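Local coordinates for intergenic-region protein (PDB 2WJ9) that probably inhibits host restriction enzymes as an ArdB-type antirestriction protein, helping incoming DNA escape cleavage, at residues T72-V77 against A103-E108; F78-R83 against C140-S145; V118-N121 against N126-E129. One frame throughout, in Å; residues are numbered along the deposited sequence. Where two conformers were deposited one is given.

Contact 1: residues T72-V77 against A103-E108. With SO4 (sulfate ion), chain H.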
ATOM      1  N   THR B  72      18.265  12.508   0.971  1.00 29.16           N
ATOM      2  CA  THR B  72      18.608  12.086   2.341  1.00 29.23           C
ATOM      3  C   THR B  72      18.138  10.671   2.698  1.00 29.08           C
ATOM      4  O   THR B  72      18.490  10.147   3.768  1.00 29.09           O
ATOM      5  CB  THR B  72      18.018  13.056   3.413  1.00 28.88           C
ATOM      6  OG1 THR B  72      16.606  12.831   3.557  1.00 30.91           O
ATOM      7  CG2 THR B  72      18.285  14.505   3.055  1.00 30.29           C
ATOM      8  N   LEU B  73      17.343  10.043   1.842  1.00 29.03           N
ATOM      9  CA  LEU B  73      16.751   8.739   2.195  1.00 29.12           C
ATOM     10  C   LEU B  73      17.827   7.662   2.455  1.00 29.36           C
ATOM     11  O   LEU B  73      17.729   6.899   3.431  1.00 28.51           O
ATOM     12  CB  LEU B  73      15.726   8.286   1.145  1.00 29.15           C
ATOM     13  CG  LEU B  73      14.411   9.079   1.126  1.00 29.76           C
ATOM     14  CD1 LEU B  73      13.572   8.749  -0.125  1.00 29.71           C
ATOM     15  CD2 LEU B  73      13.609   8.847   2.397  1.00 30.46           C
ATOM     16  N   GLU B  74      18.845   7.588   1.595  1.00 29.18           N
ATOM     17  CA  GLU B  74      19.900   6.587   1.780  1.00 29.15           C
ATOM     18  C   GLU B  74      20.625   6.754   3.143  1.00 29.06           C
ATOM     19  O   GLU B  74      20.719   5.793   3.904  1.00 29.80           O
ATOM     20  CB  GLU B  74      20.864   6.523   0.574  1.00 29.47           C
ATOM     21  CG  GLU B  74      22.079   5.620   0.820  1.00 29.65           C
ATOM     22  CD  GLU B  74      22.829   5.205  -0.444  1.00 30.59           C
ATOM     23  OE1 GLU B  74      24.067   5.068  -0.364  1.00 32.18           O
ATOM     24  OE2 GLU B  74      22.206   5.012  -1.514  1.00 32.38           O
ATOM     25  N   PRO B  75      21.138   7.963   3.460  1.00 28.87           N
ATOM     26  CA  PRO B  75      21.610   8.223   4.832  1.00 28.53           C
ATOM     27  C   PRO B  75      20.619   7.873   5.960  1.00 28.27           C
ATOM     28  O   PRO B  75      21.042   7.401   7.030  1.00 27.44           O
ATOM     29  CB  PRO B  75      21.874   9.733   4.822  1.00 29.22           C
ATOM     30  CG  PRO B  75      22.201  10.038   3.434  1.00 29.43           C
ATOM     31  CD  PRO B  75      21.409   9.111   2.575  1.00 29.05           C
ATOM     32  N   ARG B  76      19.333   8.125   5.754  1.00 27.97           N
ATOM     33  CA  ARG B  76      18.324   7.810   6.782  1.00 28.39           C
ATOM     34  C   ARG B  76      18.169   6.293   7.011  1.00 28.19           C
ATOM     35  O   ARG B  76      17.993   5.850   8.149  1.00 28.45           O
ATOM     36  CB  ARG B  76      16.971   8.457   6.460  1.00 28.16           C
ATOM     37  CG  ARG B  76      16.949   9.964   6.697  1.00 30.36           C
ATOM     38  CD  ARG B  76      15.616  10.600   6.300  1.00 30.52           C
ATOM     39  NE  ARG B  76      15.745  12.033   6.082  1.00 32.01           N
ATOM     40  CZ  ARG B  76      15.882  12.947   7.035  1.00 32.27           C
ATOM     41  NH1 ARG B  76      15.934  12.602   8.323  1.00 33.56           N
ATOM     42  NH2 ARG B  76      15.992  14.225   6.694  1.00 33.50           N
ATOM     43  N   VAL B  77      18.227   5.512   5.928  1.00 28.36           N
ATOM     44  CA  VAL B  77      18.184   4.041   6.029  1.00 28.14           C
ATOM     45  C   VAL B  77      19.376   3.527   6.849  1.00 28.47           C
ATOM     46  O   VAL B  77      19.212   2.721   7.769  1.00 28.83           O
ATOM     47  CB  VAL B  77      18.178   3.348   4.646  1.00 27.99           C
ATOM     48  CG1 VAL B  77      18.263   1.833   4.809  1.00 27.87           C
ATOM     49  CG2 VAL B  77      16.906   3.719   3.848  1.00 26.62           C
ATOM     50  N   ALA B 103      10.668  -0.023  -4.399  1.00 28.96           N
ATOM     51  CA  ALA B 103      12.125  -0.013  -4.512  1.00 28.78           C
ATOM     52  C   ALA B 103      12.725   0.059  -3.107  1.00 29.29           C
ATOM     53  O   ALA B 103      12.100   0.606  -2.183  1.00 30.39           O
ATOM     54  CB  ALA B 103      12.596   1.174  -5.375  1.00 28.78           C
ATOM     55  N   PHE B 104      13.919  -0.499  -2.946  1.00 29.53           N
ATOM     56  CA  PHE B 104      14.586  -0.519  -1.636  1.00 29.46           C
ATOM     57  C   PHE B 104      16.098  -0.772  -1.748  1.00 29.75           C
ATOM     58  O   PHE B 104      16.646  -0.927  -2.839  1.00 29.15           O
ATOM     59  CB  PHE B 104      13.911  -1.537  -0.702  1.00 29.42           C
ATOM     60  CG  PHE B 104      14.084  -2.973  -1.115  1.00 29.52           C
ATOM     61  CD1 PHE B 104      15.042  -3.770  -0.515  1.00 28.16           C
ATOM     62  CD2 PHE B 104      13.273  -3.537  -2.095  1.00 29.26           C
ATOM     63  CE1 PHE B 104      15.201  -5.104  -0.877  1.00 28.65           C
ATOM     64  CE2 PHE B 104      13.427  -4.873  -2.464  1.00 30.15           C
ATOM     65  CZ  PHE B 104      14.385  -5.655  -1.856  1.00 28.74           C
ATOM     66  N   MET B 105      16.786  -0.771  -0.617  1.00 30.11           N
ATOM     67  CA  MET B 105      18.205  -1.118  -0.587  1.00 30.90           C
ATOM     68  C   MET B 105      18.459  -2.126   0.521  1.00 31.38           C
ATOM     69  O   MET B 105      17.835  -2.056   1.578  1.00 31.17           O
ATOM     70  CB  MET B 105      19.085   0.127  -0.397  1.00 31.45           C
ATOM     71  CG  MET B 105      18.937   0.827   0.943  1.00 31.89           C
ATOM     72  SD  MET B 105      19.874   2.378   1.091  1.00 34.18           S
ATOM     73  CE  MET B 105      21.414   1.916   0.342  1.00 29.93           C
ATOM     74  N   ALA B 106      19.363  -3.064   0.267  1.00 31.66           N
ATOM     75  CA  ALA B 106      19.695  -4.107   1.246  1.00 32.64           C
ATOM     76  C   ALA B 106      21.003  -4.798   0.884  1.00 33.79           C
ATOM     77  O   ALA B 106      21.474  -4.690  -0.244  1.00 33.46           O
ATOM     78  CB  ALA B 106      18.562  -5.140   1.296  1.00 32.52           C
ATOM     79  N   PRO B 107      21.604  -5.512   1.845  1.00 35.18           N
ATOM     80  CA  PRO B 107      22.573  -6.532   1.437  1.00 36.71           C
ATOM     81  C   PRO B 107      21.923  -7.672   0.627  1.00 38.26           C
ATOM     82  O   PRO B 107      20.698  -7.853   0.649  1.00 38.80           O
ATOM     83  CB  PRO B 107      23.126  -7.058   2.772  1.00 36.39           C
ATOM     84  CG  PRO B 107      22.779  -6.006   3.784  1.00 35.91           C
ATOM     85  CD  PRO B 107      21.493  -5.403   3.306  1.00 35.27           C
ATOM     86  N   GLU B 108      22.761  -8.421  -0.079  1.00 40.03           N
ATOM     87  CA  GLU B 108      22.335  -9.524  -0.944  1.00 41.41           C
ATOM     88  C   GLU B 108      21.539 -10.596  -0.182  1.00 42.15           C
ATOM     89  O   GLU B 108      21.839 -10.869   0.979  1.00 42.77           O
ATOM     90  CB  GLU B 108      23.595 -10.161  -1.538  1.00 41.82           C
ATOM     91  CG  GLU B 108      23.391 -11.131  -2.663  1.00 43.50           C
ATOM     92  CD  GLU B 108      24.725 -11.629  -3.188  1.00 45.57           C
ATOM     93  OE1 GLU B 108      25.097 -11.260  -4.324  1.00 47.40           O
ATOM     94  OE2 GLU B 108      25.416 -12.360  -2.447  1.00 47.37           O
TER
HETATM   95  S   SO4 H1158      15.722  10.440  11.279  1.00 36.21           S
HETATM   96  O1  SO4 H1158      14.848   9.493  11.976  1.00 39.68           O
HETATM   97  O2  SO4 H1158      17.046  10.422  11.894  1.00 38.57           O
HETATM   98  O3  SO4 H1158      15.758   9.982   9.878  1.00 34.99           O
HETATM   99  O4  SO4 H1158      15.171  11.797  11.413  1.00 37.69           O
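A thioether methyl sits against a carboxylate here: Met105 CE lies 3.7 Å from Glu74 CD and comes as near to Glu74 OE2. The two side chains meet at about a right angle, with the sulfur also beside the glutamate stem, Met105 SD 3.9 Å from Glu74 CG. Glu74 is nearly straight, its CG anti to the backbone N (chi1 172°), and this carries the acid across the end of the methionine rather than along it. OE2 is tied down by Trp60 NE1, a hydrogen bond that probably fixes the turn of the carboxylate while the methyl merely packs against it.

One helical turn on, Val77 slides past Met105 in the opposite direction, and its CG1 branch rests 4.1 Å from Met105 CG. The motif is a helix laid over a beta sheet: the N-terminal turn of helix 73-84 packs on strand 103-107, an outer strand of a three-stranded antiparallel sheet, through this one methionine. Trp60 of helix 59-64 and Trp93 and Leu95 of the neighbouring strand also touch Met105, so the joint between helix and strand is largely buried.

Arg76 serves another part of the helix surface. Its NE donates to Thr72 OG1 at 2.8 Å, the oxygen tilted 20° from the guanidinium plane, and its NH1 donates to O3 of a sulfate, probably from the crystallisation liquor, at 3.1 Å. Bonds through NE and NH1 probably restrict the turn of the guanidinium, with the sulfate at its edge.

Contact 2: residues F78-R83 against C140-S145. With SO4 (sulfate ion), chain H.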
ATOM      1  N   PHE B  78      20.577   4.001   6.524  1.00 28.78           N
ATOM      2  CA  PHE B  78      21.775   3.620   7.288  1.00 28.94           C
ATOM      3  C   PHE B  78      21.652   4.050   8.758  1.00 28.86           C
ATOM      4  O   PHE B  78      22.109   3.339   9.656  1.00 29.23           O
ATOM      5  CB  PHE B  78      23.053   4.198   6.656  1.00 28.98           C
ATOM      6  CG  PHE B  78      23.488   3.500   5.378  1.00 30.67           C
ATOM      7  CD1 PHE B  78      23.576   2.111   5.315  1.00 33.11           C
ATOM      8  CD2 PHE B  78      23.863   4.234   4.258  1.00 31.87           C
ATOM      9  CE1 PHE B  78      24.002   1.470   4.143  1.00 33.96           C
ATOM     10  CE2 PHE B  78      24.290   3.602   3.085  1.00 31.56           C
ATOM     11  CZ  PHE B  78      24.351   2.224   3.022  1.00 32.49           C
ATOM     12  N   GLY B  79      21.031   5.206   8.993  1.00 28.64           N
ATOM     13  CA  GLY B  79      20.763   5.687  10.352  1.00 29.17           C
ATOM     14  C   GLY B  79      19.874   4.724  11.118  1.00 29.64           C
ATOM     15  O   GLY B  79      20.183   4.357  12.244  1.00 29.25           O
ATOM     16  N   TRP B  80      18.766   4.306  10.507  1.00 29.80           N
ATOM     17  CA  TRP B  80      17.894   3.306  11.142  1.00 30.70           C
ATOM     18  C   TRP B  80      18.634   1.978  11.382  1.00 31.17           C
ATOM     19  O   TRP B  80      18.482   1.362  12.435  1.00 30.66           O
ATOM     20  CB  TRP B  80      16.600   3.082  10.346  1.00 31.11           C
ATOM     21  CG  TRP B  80      15.559   4.126  10.616  1.00 31.40           C
ATOM     22  CD1 TRP B  80      15.177   5.135   9.788  1.00 31.81           C
ATOM     23  CD2 TRP B  80      14.795   4.285  11.822  1.00 32.77           C
ATOM     24  NE1 TRP B  80      14.206   5.904  10.391  1.00 32.54           N
ATOM     25  CE2 TRP B  80      13.956   5.406  11.640  1.00 33.45           C
ATOM     26  CE3 TRP B  80      14.726   3.577  13.026  1.00 34.01           C
ATOM     27  CZ2 TRP B  80      13.057   5.839  12.620  1.00 33.71           C
ATOM     28  CZ3 TRP B  80      13.840   4.021  14.016  1.00 34.73           C
ATOM     29  CH2 TRP B  80      13.016   5.136  13.798  1.00 34.17           C
ATOM     30  N   MET B  81      19.451   1.557  10.420  1.00 31.45           N
ATOM     31  CA  MET B  81      20.181   0.292  10.536  1.00 32.44           C
ATOM     32  C   MET B  81      21.153   0.348  11.729  1.00 32.66           C
ATOM     33  O   MET B  81      21.293  -0.631  12.481  1.00 32.95           O
ATOM     34  CB  MET B  81      20.900  -0.014   9.214  1.00 32.78           C
ATOM     35  CG  MET B  81      21.396  -1.435   9.035  1.00 33.85           C
ATOM     36  SD  MET B  81      20.132  -2.707   9.124  1.00 34.29           S
ATOM     37  CE  MET B  81      20.477  -3.371  10.751  1.00 33.59           C
ATOM     38  N   ASP B  82      21.796   1.498  11.926  1.00 33.09           N
ATOM     39  CA  ASP B  82      22.656   1.706  13.100  1.00 33.72           C
ATOM     40  C   ASP B  82      21.893   1.694  14.421  1.00 34.00           C
ATOM     41  O   ASP B  82      22.435   1.252  15.428  1.00 33.96           O
ATOM     42  CB  ASP B  82      23.415   3.032  13.019  1.00 33.98           C
ATOM     43  CG  ASP B  82      24.583   2.992  12.057  1.00 34.82           C
ATOM     44  OD1 ASP B  82      25.010   1.896  11.638  1.00 36.87           O
ATOM     45  OD2 ASP B  82      25.086   4.080  11.733  1.00 35.60           O
ATOM     46  N   ARG B  83      20.665   2.208  14.430  1.00 34.11           N
ATOM     47  CA  ARG B  83      19.833   2.165  15.642  1.00 34.66           C
ATOM     48  C   ARG B  83      19.413   0.737  15.971  1.00 34.72           C
ATOM     49  O   ARG B  83      19.399   0.343  17.138  1.00 34.34           O
ATOM     50  CB  ARG B  83      18.568   3.008  15.491  1.00 34.87           C
ATOM     51  CG  ARG B  83      18.771   4.480  15.682  1.00 36.10           C
ATOM     52  CD  ARG B  83      17.472   5.251  15.455  1.00 37.73           C
ATOM     53  NE  ARG B  83      17.800   6.622  15.082  1.00 38.75           N
ATOM     54  CZ  ARG B  83      17.645   7.157  13.875  1.00 39.22           C
ATOM     55  NH1 ARG B  83      17.099   6.471  12.872  1.00 38.54           N
ATOM     56  NH2 ARG B  83      18.027   8.414  13.678  1.00 40.36           N
ATOM     57  N   CYS B 140      14.442  -0.047   5.723  1.00 27.47           N
ATOM     58  CA  CYS B 140      13.735   0.747   4.715  1.00 27.82           C
ATOM     59  C   CYS B 140      12.259   1.006   5.074  1.00 28.16           C
ATOM     60  O   CYS B 140      11.741   2.113   4.867  1.00 27.35           O
ATOM     61  CB  CYS B 140      13.850   0.089   3.334  1.00 28.09           C
ATOM     62  SG  CYS B 140      15.530   0.100   2.609  1.00 28.18           S
ATOM     63  N   LEU B 141      11.579  -0.007   5.596  1.00 27.90           N
ATOM     64  CA  LEU B 141      10.195   0.181   6.058  1.00 28.48           C
ATOM     65  C   LEU B 141      10.071   1.289   7.104  1.00 28.18           C
ATOM     66  O   LEU B 141       9.183   2.137   7.009  1.00 28.81           O
ATOM     67  CB  LEU B 141       9.604  -1.128   6.588  1.00 28.78           C
ATOM     68  CG  LEU B 141       9.310  -2.175   5.507  1.00 28.99           C
ATOM     69  CD1 LEU B 141       9.020  -3.546   6.130  1.00 30.63           C
ATOM     70  CD2 LEU B 141       8.141  -1.711   4.588  1.00 30.69           C
ATOM     71  N   MET B 142      10.952   1.268   8.103  1.00 27.97           N
ATOM     72  CA  MET B 142      10.962   2.277   9.169  0.50 28.07           C
ATOM     73  C   MET B 142      11.234   3.665   8.593  1.00 27.91           C
ATOM     74  O   MET B 142      10.595   4.655   8.979  1.00 28.03           O
ATOM     75  CB  MET B 142      12.043   1.936  10.203  0.50 27.99           C
ATOM     76  CG  MET B 142      11.832   0.614  10.921  0.50 29.07           C
ATOM     77  SD  MET B 142      10.349   0.606  11.945  0.50 31.01           S
ATOM     78  CE  MET B 142      10.861   1.570  13.368  0.50 30.09           C
ATOM     79  N   THR B 143      12.194   3.733   7.672  1.00 27.68           N
ATOM     80  CA  THR B 143      12.545   4.994   6.998  1.00 27.61           C
ATOM     81  C   THR B 143      11.342   5.577   6.237  1.00 27.86           C
ATOM     82  O   THR B 143      11.001   6.749   6.409  1.00 27.73           O
ATOM     83  CB  THR B 143      13.715   4.791   6.004  1.00 27.83           C
ATOM     84  OG1 THR B 143      14.848   4.272   6.713  1.00 28.07           O
ATOM     85  CG2 THR B 143      14.087   6.119   5.317  1.00 27.63           C
ATOM     86  N   TYR B 144      10.699   4.751   5.418  1.00 27.62           N
ATOM     87  CA  TYR B 144       9.590   5.210   4.568  1.00 28.03           C
ATOM     88  C   TYR B 144       8.368   5.658   5.388  1.00 27.98           C
ATOM     89  O   TYR B 144       7.737   6.682   5.091  1.00 28.49           O
ATOM     90  CB  TYR B 144       9.169   4.130   3.550  1.00 27.42           C
ATOM     91  CG  TYR B 144      10.221   3.658   2.538  1.00 27.86           C
ATOM     92  CD1 TYR B 144      11.476   4.273   2.424  1.00 27.20           C
ATOM     93  CD2 TYR B 144       9.933   2.591   1.660  1.00 26.81           C
ATOM     94  CE1 TYR B 144      12.424   3.821   1.482  1.00 27.20           C
ATOM     95  CE2 TYR B 144      10.872   2.139   0.733  1.00 27.36           C
ATOM     96  CZ  TYR B 144      12.110   2.747   0.651  1.00 27.74           C
ATOM     97  OH  TYR B 144      13.052   2.314  -0.254  1.00 29.76           O
ATOM     98  N   SER B 145       8.023   4.887   6.412  1.00 28.40           N
ATOM     99  CA  SER B 145       6.866   5.207   7.248  0.50 28.55           C
ATOM    100  C   SER B 145       7.085   6.509   8.027  1.00 28.37           C
ATOM    101  O   SER B 145       6.201   7.361   8.082  1.00 28.44           O
ATOM    102  CB  SER B 145       6.535   4.047   8.196  0.50 28.41           C
ATOM    103  OG  SER B 145       7.676   3.590   8.905  0.50 29.58           O
TER
HETATM  104  S   SO4 H1158      15.722  10.440  11.279  1.00 36.21           S
HETATM  105  O1  SO4 H1158      14.848   9.493  11.976  1.00 39.68           O
HETATM  106  O2  SO4 H1158      17.046  10.422  11.894  1.00 38.57           O
HETATM  107  O3  SO4 H1158      15.758   9.982   9.878  1.00 34.99           O
HETATM  108  O4  SO4 H1158      15.171  11.797  11.413  1.00 37.69           O
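Trp80 meets Met142 and Thr143 where helix 73-84 packs against helix 132-151, a helix-helix contact built on one indole. Met142 CB stands over the indole face, 4.1 Å from the centroid of the five-membered ring and 16° off its normal, a CH-pi contact. In the conformer described, one of two deposited, the bent methionine chain then carries the sulfur above the six-membered ring, SD 5.5 Å from its centroid. This is a distant Met-aromatic contact, and it ends with Met142 CE 3.9 Å from Trp80 CZ3. That part of the packing belongs to the one conformer and is less certain than the contact through CB.

At the pyrrole end, Thr143 OG1 comes within 3.2 Å of Trp80 CD1, approaching obliquely. Its place follows from chi1 of -58°, which sets OG1 beside the backbone N and leaves CG2 anti to that N; Leu73, Arg76 and Val77 of the facing helix also touch this threonine. On the opposite face of the indole, Arg83 of the same helix as Trp80 sets its NH1 3.3 Å above the ring, over its centre, and the guanidinium presents an edge to the tryptophan. The indole is therefore layered between a methionine methylene and an arginine nitrogen, which should limit its rotation.

In the second shell, the carbonyl of Ala139, one turn back on the same helix, is bonded to the Thr143 hydroxyl, which so adds no cross-helix bond. Ile180 of helix 173-180 touches Met142. A sulfate fixes the outer end of the arginine: Arg83 NH2 donates to sulfate O2 at 2.9 Å, with an N-H...O angle of 140°.

Contact 3: residues V118-N121 against N126-E129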
ATOM      1  N   VAL B 118      21.499  -9.825  14.573  1.00 33.37           N
ATOM      2  CA  VAL B 118      20.545  -9.581  15.654  1.00 33.41           C
ATOM      3  C   VAL B 118      20.224  -8.092  15.746  1.00 33.33           C
ATOM      4  O   VAL B 118      21.131  -7.260  15.850  1.00 33.01           O
ATOM      5  CB  VAL B 118      21.101 -10.045  17.014  1.00 33.30           C
ATOM      6  CG1 VAL B 118      20.074  -9.796  18.121  1.00 33.78           C
ATOM      7  CG2 VAL B 118      21.492 -11.517  16.955  1.00 33.63           C
ATOM      8  N   LEU B 119      18.932  -7.769  15.697  1.00 33.40           N
ATOM      9  CA  LEU B 119      18.451  -6.391  15.773  1.00 33.52           C
ATOM     10  C   LEU B 119      17.641  -6.190  17.049  1.00 33.67           C
ATOM     11  O   LEU B 119      17.048  -7.137  17.566  1.00 33.38           O
ATOM     12  CB  LEU B 119      17.579  -6.057  14.557  1.00 33.47           C
ATOM     13  CG  LEU B 119      18.298  -5.782  13.231  1.00 34.20           C
ATOM     14  CD1 LEU B 119      19.068  -6.991  12.744  1.00 33.96           C
ATOM     15  CD2 LEU B 119      17.295  -5.325  12.174  1.00 33.74           C
ATOM     16  N   PHE B 120      17.628  -4.955  17.546  1.00 33.81           N
ATOM     17  CA  PHE B 120      16.820  -4.577  18.709  1.00 33.98           C
ATOM     18  C   PHE B 120      16.216  -3.190  18.509  1.00 33.77           C
ATOM     19  O   PHE B 120      16.936  -2.225  18.252  1.00 33.60           O
ATOM     20  CB  PHE B 120      17.654  -4.591  19.991  1.00 34.12           C
ATOM     21  CG  PHE B 120      16.917  -4.063  21.201  1.00 34.73           C
ATOM     22  CD1 PHE B 120      15.901  -4.805  21.791  1.00 36.02           C
ATOM     23  CD2 PHE B 120      17.223  -2.816  21.731  1.00 35.54           C
ATOM     24  CE1 PHE B 120      15.212  -4.321  22.907  1.00 36.56           C
ATOM     25  CE2 PHE B 120      16.537  -2.323  22.842  1.00 35.71           C
ATOM     26  CZ  PHE B 120      15.529  -3.079  23.427  1.00 36.13           C
ATOM     27  N   ASN B 121      14.894  -3.104  18.632  1.00 33.59           N
ATOM     28  CA  ASN B 121      14.171  -1.840  18.538  1.00 33.59           C
ATOM     29  C   ASN B 121      13.726  -1.380  19.931  1.00 33.83           C
ATOM     30  O   ASN B 121      12.858  -1.992  20.548  1.00 33.43           O
ATOM     31  CB  ASN B 121      12.960  -1.999  17.617  1.00 33.51           C
ATOM     32  CG  ASN B 121      12.254  -0.675  17.322  1.00 33.42           C
ATOM     33  OD1 ASN B 121      12.567   0.363  17.903  1.00 32.41           O
ATOM     34  ND2 ASN B 121      11.292  -0.718  16.412  1.00 33.81           N
ATOM     35  N   ASN B 126      11.593  -5.143  21.324  1.00 32.78           N
ATOM     36  CA  ASN B 126      11.741  -6.463  20.691  1.00 32.70           C
ATOM     37  C   ASN B 126      13.133  -6.723  20.116  1.00 32.44           C
ATOM     38  O   ASN B 126      13.732  -5.840  19.505  1.00 32.13           O
ATOM     39  CB  ASN B 126      10.719  -6.623  19.562  1.00 32.57           C
ATOM     40  CG  ASN B 126       9.284  -6.647  20.057  1.00 32.67           C
ATOM     41  OD1 ASN B 126       9.016  -6.951  21.223  1.00 31.96           O
ATOM     42  ND2 ASN B 126       8.348  -6.332  19.168  1.00 32.25           N
ATOM     43  N   ARG B 127      13.638  -7.938  20.334  1.00 32.36           N
ATOM     44  CA  ARG B 127      14.832  -8.438  19.646  1.00 32.52           C
ATOM     45  C   ARG B 127      14.386  -9.395  18.540  1.00 32.02           C
ATOM     46  O   ARG B 127      13.367 -10.069  18.673  1.00 31.94           O
ATOM     47  CB  ARG B 127      15.787  -9.164  20.603  1.00 32.65           C
ATOM     48  CG  ARG B 127      16.495  -8.266  21.613  1.00 34.03           C
ATOM     49  CD  ARG B 127      17.720  -8.948  22.231  1.00 35.14           C
ATOM     50  NE  ARG B 127      18.159  -8.318  23.479  1.00 36.76           N
ATOM     51  CZ  ARG B 127      18.812  -7.155  23.573  1.00 37.60           C
ATOM     52  NH1 ARG B 127      19.111  -6.441  22.491  1.00 38.84           N
ATOM     53  NH2 ARG B 127      19.164  -6.694  24.768  1.00 38.39           N
ATOM     54  N   ALA B 128      15.151  -9.451  17.454  1.00 31.53           N
ATOM     55  CA  ALA B 128      14.865 -10.374  16.360  1.00 31.33           C
ATOM     56  C   ALA B 128      16.134 -10.721  15.592  1.00 31.07           C
ATOM     57  O   ALA B 128      16.973  -9.857  15.343  1.00 30.98           O
ATOM     58  CB  ALA B 128      13.822  -9.787  15.419  1.00 31.28           C
ATOM     59  N   GLU B 129      16.250 -11.996  15.227  1.00 31.04           N
ATOM     60  CA  GLU B 129      17.375 -12.511  14.455  1.00 31.00           C
ATOM     61  C   GLU B 129      16.926 -12.720  13.005  1.00 30.47           C
ATOM     62  O   GLU B 129      15.876 -13.304  12.764  1.00 30.02           O
ATOM     63  CB  GLU B 129      17.861 -13.822  15.068  1.00 31.74           C
ATOM     64  CG  GLU B 129      19.213 -14.296  14.570  1.00 32.84           C
ATOM     65  CD  GLU B 129      19.777 -15.445  15.387  1.00 34.80           C
ATOM     66  OE1 GLU B 129      19.162 -15.835  16.412  1.00 34.91           O
ATOM     67  OE2 GLU B 129      20.842 -15.970  14.999  1.00 36.92           O
TER
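Leu119 and Ala128 form a hydrogen-bonded antiparallel pair. Leu119 N donates to Ala128 O at 2.9 Å and almost straight (177°), while the return bond from Ala128 N to Leu119 O is 3.0 Å. Toward the turn, Asn121 N gives a further bond of 3.1 Å to Asn126 O; its counterpart from Asn126 N is weak. These bonds make a beta hairpin of strands 117-121 and 126-130, and at the turn Asn121 OD1 accepts from Met123 N.

Phe120 and Arg127 face each other as a non-hydrogen-bonded pair. The extended arginine crosses the ring at a slant, so that Phe120 CD1 lies over one face of the guanidinium. Arg127 CZ is 4.6 Å from the ring centroid, an off-centre cation-pi contact with the two planes 42° apart. NH1 reaches as far as Phe120 CB, at 3.4 Å, and also forms a salt bridge with Glu86.

The other face of the hairpin bears Leu119 and Ala128 and turns inward: Leu119 packs on Met81, Leu84 and Ala135. There the side-chain ND2 atoms of Asn121 and Asn126 donate to the carbonyls of Ile179 and Arg178. The pairing is thus two-faced: on one side an arginine that is salt-bridged to Glu86 and lies off-centre over an aromatic ring; on the other, aliphatic packing joins the hairpin to helices 73-84 and 132-151, and side-chain amide bonds join it to helix 173-180.

How the contacts relate
Contact 1 is the most buried, contact 2 lies partly buried beside it, and the centre of contact 3 lies about 17 Å from the chain centre, at the surface, with one face largely exposed and the other largely buried. Helix 73-84 serves the first two: its opening turn packs on a strand and its later turns on helix 132-151. They meet directly where Ala103 O and Tyr144 OH, 2.7 Å apart, probably hydrogen-bond, and Arg76 and Arg83 share one sulfate. Side-chain packing carries both, whereas backbone bonds carry contact 3. The hairpin, nested within the loop that contact 2 closes, also meets helix 73-84, by side-chain packing and by backbone bonding of Phe120 with Leu84, and remains clear of contact 1.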